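PDB 3MFQ: high-affinity zinc uptake system protein znuA from Streptococcus suis, which binds zinc and probably delivers metal ions to a membrane ABC transporter as its extracellular substrate-binding component. Local coordinates for residues M19-L23 with A24-V28; E139-Q142 with A143-D147; G263-F266 with I267-Y270. One frame throughout, in Å; residues are numbered along the deposited sequence.

Interaction 1 (M19-L23 with A24-V28); sequences MVYQL and AGDEV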
loop_
_atom_site.group_PDB
_atom_site.type_symbol
_atom_site.label_atom_id
_atom_site.label_comp_id
_atom_site.label_asym_id
_atom_site.label_seq_id
_atom_site.Cartn_x
_atom_site.Cartn_y
_atom_site.Cartn_z
ATOM N N MET A 19 8.627 -8.937 -1.318
ATOM C CA MET A 19 8.595 -9.438 -2.685
ATOM C C MET A 19 9.902 -10.127 -3.072
ATOM O O MET A 19 9.909 -11.306 -3.417
ATOM C CB MET A 19 8.282 -8.294 -3.657
ATOM C CG MET A 19 8.116 -8.726 -5.112
ATOM S SD MET A 19 7.537 -7.395 -6.186
ATOM C CE MET A 19 8.792 -6.159 -5.896
ATOM N N VAL A 20 11.006 -9.390 -3.005
ATOM C CA VAL A 20 12.306 -9.924 -3.403
ATOM C C VAL A 20 12.647 -11.211 -2.667
ATOM O O VAL A 20 13.098 -12.179 -3.273
ATOM C CB VAL A 20 13.434 -8.906 -3.181
ATOM C CG1 VAL A 20 14.779 -9.530 -3.510
ATOM C CG2 VAL A 20 13.203 -7.682 -4.035
ATOM N N TYR A 21 12.438 -11.223 -1.358
ATOM C CA TYR A 21 12.685 -12.431 -0.593
ATOM C C TYR A 21 11.832 -13.568 -1.130
ATOM O O TYR A 21 12.321 -14.673 -1.346
ATOM C CB TYR A 21 12.393 -12.222 0.889
ATOM C CG TYR A 21 12.517 -13.492 1.696
ATOM C CD1 TYR A 21 13.762 -14.043 1.971
ATOM C CD2 TYR A 21 11.392 -14.147 2.177
ATOM C CE1 TYR A 21 13.884 -15.207 2.708
ATOM C CE2 TYR A 21 11.504 -15.311 2.916
ATOM C CZ TYR A 21 12.752 -15.837 3.179
ATOM O OH TYR A 21 12.869 -16.994 3.912
ATOM N N GLN A 22 10.552 -13.285 -1.344
ATOM C CA GLN A 22 9.627 -14.282 -1.865
ATOM C C GLN A 22 10.159 -14.863 -3.165
ATOM O O GLN A 22 10.019 -16.055 -3.432
ATOM C CB GLN A 22 8.247 -13.665 -2.097
ATOM C CG GLN A 22 7.571 -13.154 -0.834
ATOM C CD GLN A 22 7.182 -14.270 0.119
ATOM O OE1 GLN A 22 6.959 -15.407 -0.294
ATOM N NE2 GLN A 22 7.090 -13.945 1.403
ATOM N N LEU A 23 10.785 -14.009 -3.966
ATOM C CA LEU A 23 11.287 -14.413 -5.271
ATOM C C LEU A 23 12.714 -14.938 -5.189
ATOM O O LEU A 23 12.985 -16.080 -5.557
ATOM C CB LEU A 23 11.228 -13.234 -6.244
ATOM C CG LEU A 23 9.900 -12.478 -6.318
ATOM C CD1 LEU A 23 10.024 -11.261 -7.221
ATOM C CD2 LEU A 23 8.780 -13.394 -6.790
ATOM N N ALA A 24 13.622 -14.099 -4.701
ATOM C CA ALA A 24 15.047 -14.408 -4.706
ATOM C C ALA A 24 15.491 -15.192 -3.479
ATOM O O ALA A 24 16.621 -15.678 -3.423
ATOM C CB ALA A 24 15.861 -13.128 -4.833
ATOM N N GLY A 25 14.604 -15.314 -2.498
ATOM C CA GLY A 25 14.940 -15.991 -1.262
ATOM C C GLY A 25 16.185 -15.399 -0.634
ATOM O O GLY A 25 16.311 -14.181 -0.508
ATOM N N ASP A 26 17.115 -16.267 -0.253
ATOM C CA ASP A 26 18.344 -15.832 0.398
ATOM C C ASP A 26 19.473 -15.665 -0.609
ATOM O O ASP A 26 20.640 -15.578 -0.231
ATOM C CB ASP A 26 18.759 -16.834 1.477
ATOM C CG ASP A 26 17.688 -17.024 2.538
ATOM O OD1 ASP A 26 16.996 -16.038 2.872
ATOM O OD2 ASP A 26 17.538 -18.160 3.041
ATOM N N GLU A 27 19.126 -15.611 -1.891
ATOM C CA GLU A 27 20.133 -15.560 -2.947
ATOM C C GLU A 27 20.738 -14.170 -3.134
ATOM O O GLU A 27 21.862 -14.044 -3.608
ATOM C CB GLU A 27 19.558 -16.079 -4.270
ATOM C CG GLU A 27 19.182 -17.557 -4.257
ATOM C CD GLU A 27 20.390 -18.479 -4.190
ATOM O OE1 GLU A 27 21.528 -17.988 -4.346
ATOM O OE2 GLU A 27 20.199 -19.698 -3.988
ATOM N N VAL A 28 19.995 -13.131 -2.768
ATOM C CA VAL A 28 20.501 -11.763 -2.877
ATOM C C VAL A 28 20.583 -11.103 -1.509
ATOM O O VAL A 28 20.102 -11.652 -0.520
ATOM C CB VAL A 28 19.618 -10.887 -3.783
ATOM C CG1 VAL A 28 19.527 -11.483 -5.177
ATOM C CG2 VAL A 28 18.239 -10.723 -3.172
#
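Y21 and G25 face each other where helix 14-24 runs out: G25 N donates a weak hydrogen bond to Y21 O (2.6 Å), bent to 130° at the hydrogen. One step back, A24 N points to V20 O in the preceding i to i+4 link, modelled doubtfully short. G25 then leaves helical geometry with a positive phi, and the chain folds into a type II' beta turn from A24 to E27, closed by E27 N to A24 O at 2.9 Å. The glycine takes the second position of that turn. The turn brings V28 back against the helix. V20 CG1 meets V28 CG2 at 3.7 Å, the two side chains crossing at about a right angle, and also lies 4.0 Å from A24 CB. V20 reaches both because CG1 stands anti to its own backbone N (chi1 176°), on the flank the returning chain passes. L123 of helix 109-123 covers V20 and A24, while L127 touches V28. On the outer side, Y21 and D26 run side by side in the same direction. D26 OD1 comes to the ring edge, close to the ring plane, 3.2 Å from Y21 CE1, with carboxylate and ring inclined at 41°. L23 O, at the helix end, accepts a hydrogen bond from N137 ND2 of helix 131-156. The arrangement is a helix terminus continued by a glycine-bearing II' turn, the link between helix and second strand in the beta-alpha-beta unit 8-11, 14-24, 29-32.

Interaction 2 (E139-Q142 with A143-D147); sequences EKYQ and AQLDD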
loop_
_atom_site.group_PDB
_atom_site.type_symbol
_atom_site.label_atom_id
_atom_site.label_comp_id
_atom_site.label_asym_id
_atom_site.label_seq_id
_atom_site.Cartn_x
_atom_site.Cartn_y
_atom_site.Cartn_z
ATOM N N GLU A 139 6.642 -18.151 -10.206
ATOM C CA GLU A 139 5.395 -18.825 -10.544
ATOM C C GLU A 139 4.627 -19.239 -9.292
ATOM O O GLU A 139 3.405 -19.110 -9.236
ATOM C CB GLU A 139 5.657 -20.039 -11.433
ATOM C CG GLU A 139 6.233 -19.697 -12.791
ATOM C CD GLU A 139 6.071 -20.829 -13.784
ATOM O OE1 GLU A 139 5.396 -21.824 -13.445
ATOM O OE2 GLU A 139 6.612 -20.722 -14.904
ATOM N N LYS A 140 5.350 -19.728 -8.289
ATOM C CA LYS A 140 4.727 -20.157 -7.042
ATOM C C LYS A 140 4.087 -18.990 -6.295
ATOM O O LYS A 140 3.057 -19.155 -5.643
ATOM C CB LYS A 140 5.744 -20.859 -6.142
ATOM C CG LYS A 140 5.177 -21.274 -4.796
ATOM C CD LYS A 140 6.248 -21.871 -3.897
ATOM C CE LYS A 140 5.682 -22.228 -2.532
ATOM N NZ LYS A 140 6.703 -22.873 -1.661
ATOM N N TYR A 141 4.696 -17.813 -6.387
ATOM C CA TYR A 141 4.159 -16.638 -5.709
ATOM C C TYR A 141 3.023 -16.008 -6.512
ATOM O O TYR A 141 2.068 -15.482 -5.942
ATOM C CB TYR A 141 5.258 -15.612 -5.423
ATOM C CG TYR A 141 4.805 -14.456 -4.553
ATOM C CD1 TYR A 141 4.264 -14.679 -3.293
ATOM C CD2 TYR A 141 4.927 -13.142 -4.987
ATOM C CE1 TYR A 141 3.851 -13.627 -2.493
ATOM C CE2 TYR A 141 4.516 -12.084 -4.194
ATOM C CZ TYR A 141 3.980 -12.332 -2.949
ATOM O OH TYR A 141 3.575 -11.280 -2.162
ATOM N N GLN A 142 3.128 -16.062 -7.836
ATOM C CA GLN A 142 2.047 -15.589 -8.690
ATOM C C GLN A 142 0.772 -16.357 -8.369
ATOM O O GLN A 142 -0.300 -15.771 -8.217
ATOM C CB GLN A 142 2.402 -15.758 -10.167
ATOM C CG GLN A 142 3.482 -14.816 -10.671
ATOM C CD GLN A 142 3.010 -13.376 -10.785
ATOM O OE1 GLN A 142 3.685 -12.539 -11.385
ATOM N NE2 GLN A 142 1.849 -13.082 -10.213
ATOM N N ALA A 143 0.902 -17.674 -8.261
ATOM C CA ALA A 143 -0.227 -18.536 -7.945
ATOM C C ALA A 143 -0.767 -18.236 -6.556
ATOM O O ALA A 143 -1.973 -18.302 -6.327
ATOM C CB ALA A 143 0.173 -19.993 -8.054
ATOM N N GLN A 144 0.128 -17.918 -5.628
ATOM C CA GLN A 144 -0.278 -17.573 -4.271
ATOM C C GLN A 144 -1.068 -16.275 -4.272
ATOM O O GLN A 144 -2.002 -16.105 -3.488
ATOM C CB GLN A 144 0.938 -17.453 -3.353
ATOM C CG GLN A 144 1.597 -18.778 -3.029
ATOM C CD GLN A 144 2.794 -18.619 -2.119
ATOM O OE1 GLN A 144 3.391 -19.600 -1.683
ATOM N NE2 GLN A 144 3.150 -17.375 -1.826
ATOM N N LEU A 145 -0.686 -15.360 -5.158
ATOM C CA LEU A 145 -1.417 -14.113 -5.327
ATOM C C LEU A 145 -2.779 -14.400 -5.947
ATOM O O LEU A 145 -3.771 -13.757 -5.611
ATOM C CB LEU A 145 -0.621 -13.136 -6.193
ATOM C CG LEU A 145 0.707 -12.643 -5.609
ATOM C CD1 LEU A 145 1.513 -11.876 -6.645
ATOM C CD2 LEU A 145 0.466 -11.789 -4.376
ATOM N N ASP A 146 -2.821 -15.378 -6.847
ATOM C CA ASP A 146 -4.074 -15.814 -7.457
ATOM C C ASP A 146 -5.041 -16.331 -6.395
ATOM O O ASP A 146 -6.177 -15.866 -6.292
ATOM C CB ASP A 146 -3.815 -16.909 -8.495
ATOM C CG ASP A 146 -2.954 -16.432 -9.645
ATOM O OD1 ASP A 146 -2.344 -17.279 -10.328
ATOM O OD2 ASP A 146 -2.884 -15.206 -9.866
ATOM N N ASP A 147 -4.580 -17.303 -5.614
ATOM C CA ASP A 147 -5.374 -17.868 -4.530
ATOM C C ASP A 147 -5.831 -16.765 -3.586
ATOM O O ASP A 147 -6.964 -16.775 -3.103
ATOM C CB ASP A 147 -4.560 -18.910 -3.760
ATOM C CG ASP A 147 -4.026 -20.014 -4.655
ATOM O OD1 ASP A 147 -3.125 -20.756 -4.209
ATOM O OD2 ASP A 147 -4.501 -20.141 -5.803
#
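Y141, Q144 and L145 form an i to i+3 and i to i+4 cluster on one face of helix 131-156, the face turned toward helices 266-281, 109-123 and 14-24. The backbone is regular here. A143 N binds E139 O at 3.0 Å with an angle of 162° at the hydrogen, L145 N binds Y141 O at 2.9 Å, and D146 N binds Q142 O at the same 2.9 Å. The Y141 ring is touched in two ways. L145 CG lies over one face in a CH-pi contact, 4.2 Å from the centroid and 13° off the ring normal, while L145 CD2 reaches along the ring to Y141 CZ (3.8 Å). Q144 instead comes to the rim: its NE2 lies in the ring plane, 3.3 Å from Y141 CD1, and the amide stands steeply to the ring, 77° between planes. An extended chain beyond CG carries the Q144 amide that far, and its OE1 sits 3.6 Å from K140 CE, so the aliphatic part of the lysine flanks the other end of the amide. Y141 and L145 are both buried. F266 packs on both, I267 packs on Y141 and Q144, and Y112 and V116 add to the surround of the tyrosine. On another side of the helix, D146 OD2 forms a salt bridge with K113 NZ, which also gives a weak hydrogen bond to Q142 O. This is the two-sided character of an amphipathic helix, Y141 and L145 buried and K140, D146 and D147 exposed, consistent with the long helix that spans both lobes in the zinc-uptake component A family.

Interaction 3 (G263-F266 with I267-Y270); sequences GDTF and IDMY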
loop_
_atom_site.group_PDB
_atom_site.type_symbol
_atom_site.label_atom_id
_atom_site.label_comp_id
_atom_site.label_asym_id
_atom_site.label_seq_id
_atom_site.Cartn_x
_atom_site.Cartn_y
_atom_site.Cartn_z
ATOM N N GLY A 263 1.259 -8.431 10.056
ATOM C CA GLY A 263 1.334 -7.825 8.741
ATOM C C GLY A 263 2.722 -8.002 8.158
ATOM O O GLY A 263 3.137 -7.250 7.279
ATOM N N ASP A 264 3.435 -9.005 8.664
ATOM C CA ASP A 264 4.805 -9.305 8.256
ATOM C C ASP A 264 5.000 -9.262 6.744
ATOM O O ASP A 264 5.691 -8.388 6.222
ATOM C CB ASP A 264 5.210 -10.680 8.787
ATOM C CG ASP A 264 6.615 -11.065 8.396
ATOM O OD1 ASP A 264 7.489 -10.172 8.368
ATOM O OD2 ASP A 264 6.844 -12.262 8.123
ATOM N N THR A 265 4.399 -10.217 6.045
ATOM C CA THR A 265 4.534 -10.300 4.599
ATOM C C THR A 265 3.360 -9.619 3.915
ATOM O O THR A 265 2.418 -9.174 4.572
ATOM C CB THR A 265 4.621 -11.759 4.122
ATOM O OG1 THR A 265 3.335 -12.379 4.236
ATOM C CG2 THR A 265 5.631 -12.532 4.956
ATOM N N PHE A 266 3.418 -9.547 2.589
ATOM C CA PHE A 266 2.399 -8.854 1.811
ATOM C C PHE A 266 1.044 -9.544 1.892
ATOM O O PHE A 266 0.038 -8.918 2.218
ATOM C CB PHE A 266 2.836 -8.724 0.352
ATOM C CG PHE A 266 1.759 -8.213 -0.556
ATOM C CD1 PHE A 266 1.510 -6.856 -0.662
ATOM C CD2 PHE A 266 0.988 -9.092 -1.299
ATOM C CE1 PHE A 266 0.513 -6.383 -1.496
ATOM C CE2 PHE A 266 -0.009 -8.627 -2.134
ATOM C CZ PHE A 266 -0.248 -7.270 -2.233
ATOM N N ILE A 267 1.021 -10.837 1.588
ATOM C CA ILE A 267 -0.223 -11.592 1.595
ATOM C C ILE A 267 -0.860 -11.594 2.979
ATOM O O ILE A 267 -2.082 -11.540 3.106
ATOM C CB ILE A 267 -0.012 -13.040 1.122
ATOM C CG1 ILE A 267 0.490 -13.060 -0.322
ATOM C CG2 ILE A 267 -1.303 -13.832 1.241
ATOM C CD1 ILE A 267 0.644 -14.449 -0.894
ATOM N N ASP A 268 -0.030 -11.653 4.015
ATOM C CA ASP A 268 -0.527 -11.619 5.386
ATOM C C ASP A 268 -1.047 -10.232 5.742
ATOM O O ASP A 268 -2.095 -10.094 6.369
ATOM C CB ASP A 268 0.557 -12.065 6.368
ATOM C CG ASP A 268 0.862 -13.549 6.261
ATOM O OD1 ASP A 268 0.091 -14.268 5.591
ATOM O OD2 ASP A 268 1.868 -13.997 6.847
ATOM N N MET A 269 -0.315 -9.203 5.329
ATOM C CA MET A 269 -0.768 -7.835 5.515
ATOM C C MET A 269 -2.127 -7.659 4.855
ATOM O O MET A 269 -2.986 -6.939 5.353
ATOM C CB MET A 269 0.241 -6.850 4.920
ATOM C CG MET A 269 -0.224 -5.402 4.902
ATOM S SD MET A 269 -1.313 -5.010 3.518
ATOM C CE MET A 269 -0.191 -5.199 2.136
ATOM N N TYR A 270 -2.314 -8.329 3.727
ATOM C CA TYR A 270 -3.559 -8.233 2.981
ATOM C C TYR A 270 -4.709 -8.868 3.748
ATOM O O TYR A 270 -5.764 -8.258 3.934
ATOM C CB TYR A 270 -3.411 -8.932 1.636
ATOM C CG TYR A 270 -4.081 -8.216 0.498
ATOM C CD1 TYR A 270 -5.457 -8.054 0.470
ATOM C CD2 TYR A 270 -3.338 -7.708 -0.560
ATOM C CE1 TYR A 270 -6.069 -7.403 -0.568
ATOM C CE2 TYR A 270 -3.949 -7.055 -1.608
ATOM C CZ TYR A 270 -5.317 -6.905 -1.606
ATOM O OH TYR A 270 -5.946 -6.256 -2.643
#
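T265 is the N-cap of helix 266-281, the last helix of the chain, and its side chain accepts from D268 N in a capping bond. That bond is long and weak, 3.4 Å from D268 N to T265 OG1, though nearly straight at 158°. OG1 gets there by lying between its backbone N and carbonyl carbon (chi1 73°), turned toward the first helical turn, where it also meets D268 CG. The main-chain pattern starts at once: M269 N binds T265 O at 2.8 Å and Y270 N binds F266 O at 2.9 Å. From outside, D18 OD2 accepts a hydrogen bond from F266 N; a carboxylate there probably interacts favourably with the helix dipole. The F266 ring is the hub of the side-chain packing. Set anti to the backbone N, it leans obliquely toward the next turn, against M269 and Y270. The M269 chain, bent at chi2 and chi3, brings its methyl CE obliquely to F266 CD1 at 3.7 Å. Y112 of helix 109-123 stacks on F266, while M269 leans on F107, F252 and L256. The side chain of M269 is about 12 Å from the zinc ion held by H41, H104, H170 and D254. F266 and Y270 make an offset edge-to-face pair, the edge of Y270 toward the face of F266, centroids 5.5 Å apart and planes at 76°, in which Y270 CD2 approaches F266 CZ to 3.5 Å.

In the fold
Interactions 1, 2 and 3 follow one another along the chain without overlap, yet converge in space, their centres 14 to 16 Å apart. Each belongs to a different helix: the end of 14-24, the middle of 131-156 and the start of 266-281. Y141 of interaction 2 is the common neighbour, touching Q22 and L23 of interaction 1 and F266 and I267 of interaction 3; L145 and Q144 extend the latter interface. Q22 also brushes T265 directly. The helix that follows the first strand of the parallel sheet is thus packed against the long helix and the last helix, so three chain-distant helices pack together around Y141.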